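Local structure of Ketoacyl_synth_N domain-containing protein (Photorhabdus luminescens subsp. laumondii, 6SMO) at residues C[164-169]-C[364-369]. The protein belongs to the beta-ketoacyl synthase family, probably acts in 3-oxoacyl-[acyl-carrier-protein] synthesis, and assembles with a PKS_KS domain-containing partner. Numbering follows the deposited sequence.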
# COMPACT_ATOMS: atom_id res chain seq x y z
N GLN C 164 -1.01 -10.88 8.17
CA GLN C 164 -0.34 -9.72 8.81
C GLN C 164 -1.37 -8.61 9.08
O GLN C 164 -1.28 -7.96 10.14
CB GLN C 164 0.81 -9.21 7.94
CG GLN C 164 2.03 -10.12 7.95
CD GLN C 164 3.15 -9.63 7.08
OE1 GLN C 164 2.95 -8.85 6.15
NE2 GLN C 164 4.36 -10.08 7.38
N ALA C 165 -2.32 -8.42 8.15
CA ALA C 165 -3.37 -7.36 8.20
C ALA C 165 -4.17 -7.47 9.50
O ALA C 165 -4.39 -6.42 10.14
CB ALA C 165 -4.26 -7.46 6.99
N ILE C 166 -4.58 -8.69 9.89
CA ILE C 166 -5.38 -8.95 11.12
C ILE C 166 -4.50 -8.70 12.35
O ILE C 166 -4.98 -8.06 13.30
CB ILE C 166 -5.97 -10.38 11.13
CG1 ILE C 166 -6.83 -10.67 9.89
CG2 ILE C 166 -6.75 -10.64 12.41
CD1 ILE C 166 -7.04 -12.14 9.62
N GLY C 167 -3.26 -9.20 12.32
CA GLY C 167 -2.30 -9.15 13.44
C GLY C 167 -1.94 -7.73 13.84
O GLY C 167 -1.92 -7.46 15.06
N TYR C 168 -1.65 -6.87 12.86
CA TYR C 168 -1.18 -5.47 13.08
C TYR C 168 -2.38 -4.54 13.30
O TYR C 168 -2.18 -3.45 13.87
CB TYR C 168 -0.28 -5.01 11.93
CG TYR C 168 1.07 -5.69 11.91
CD1 TYR C 168 1.97 -5.49 12.94
CD2 TYR C 168 1.44 -6.53 10.88
CE1 TYR C 168 3.21 -6.11 12.94
CE2 TYR C 168 2.67 -7.16 10.87
CZ TYR C 168 3.57 -6.95 11.90
OH TYR C 168 4.78 -7.56 11.89
N ALA C 169 -3.58 -4.95 12.89
CA ALA C 169 -4.86 -4.27 13.20
C ALA C 169 -5.16 -4.45 14.70
O ALA C 169 -5.65 -3.49 15.32
CB ALA C 169 -5.98 -4.81 12.34
N CYS C 364 3.76 -17.06 9.73
CA CYS C 364 2.69 -16.24 10.35
C CYS C 364 1.65 -17.16 11.00
O CYS C 364 1.35 -18.22 10.42
CB CYS C 364 2.03 -15.34 9.31
SG CYS C 364 3.19 -14.17 8.55
N ALA C 365 1.13 -16.77 12.16
CA ALA C 365 0.10 -17.52 12.92
C ALA C 365 -0.73 -16.57 13.78
O ALA C 365 -0.16 -15.60 14.33
CB ALA C 365 0.75 -18.60 13.75
N LEU C 366 -2.04 -16.85 13.90
CA LEU C 366 -3.01 -16.11 14.74
C LEU C 366 -3.62 -17.07 15.76
O LEU C 366 -3.81 -18.26 15.42
CB LEU C 366 -4.09 -15.50 13.84
CG LEU C 366 -3.67 -14.26 13.05
CD1 LEU C 366 -4.60 -14.02 11.88
CD2 LEU C 366 -3.61 -13.04 13.95
N SER C 367 -3.92 -16.57 16.97
CA SER C 367 -4.53 -17.33 18.09
C SER C 367 -5.88 -16.71 18.46
O SER C 367 -5.90 -15.51 18.80
CB SER C 367 -3.60 -17.38 19.27
OG SER C 367 -4.21 -18.05 20.37
N PHE C 368 -6.96 -17.50 18.40
CA PHE C 368 -8.34 -17.10 18.78
C PHE C 368 -8.82 -18.01 19.92
O PHE C 368 -8.64 -19.24 19.82
CB PHE C 368 -9.28 -17.18 17.57
CG PHE C 368 -8.93 -16.23 16.46
CD1 PHE C 368 -9.42 -14.93 16.46
CD2 PHE C 368 -8.11 -16.62 15.41
CE1 PHE C 368 -9.10 -14.05 15.44
CE2 PHE C 368 -7.79 -15.73 14.40
CZ PHE C 368 -8.28 -14.45 14.41
N SER C 369 -9.40 -17.41 20.97
CA SER C 369 -9.86 -18.09 22.21
C SER C 369 -11.35 -17.80 22.46
O SER C 369 -11.79 -16.68 22.14
CB SER C 369 -9.01 -17.68 23.38
OG SER C 369 -7.66 -18.04 23.17
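L366 meets helix 161-175 with both of its methyl groups. CD1 packs on I166 and lies 3.8 Å from I166 CD1. It also touches I166 CB and CG2, each at 4.0 Å, and so sits in the fork of the branched side chain. I166 has CG2 anti to the backbone N and CG1 beside that N (chi1 -57°), which turns both branches to the leucine. The other methyl, L366 CD2, rests on bare backbone and is 4.1 Å from G167 CA. The CA atoms of G167 and L366 are the nearest such pair across the two segments, 7.1 Å apart.

The contact is a helix packed on a beta-sheet within a thiolase-type fold. The axes of the two segments come within 9.0 Å, at 55°. Strand 362-369 lies between strands 242-251 and 351-356, antiparallel to both. The packing extends beyond the pair: I166 also packs on L244 and L366 on F247, both of strand 242-251. Helix 319-329 adds V319 against I166 and S322 against L366.

At the start of the strand segment, C364 SG lies 4.3 Å from Q164 CG, a loose apolar touch. The Q164 amide is bound elsewhere. NE2 donates to D249 and to the V184 carbonyl of the PKS_KS domain-containing chain, and OE1 is bonded to T157.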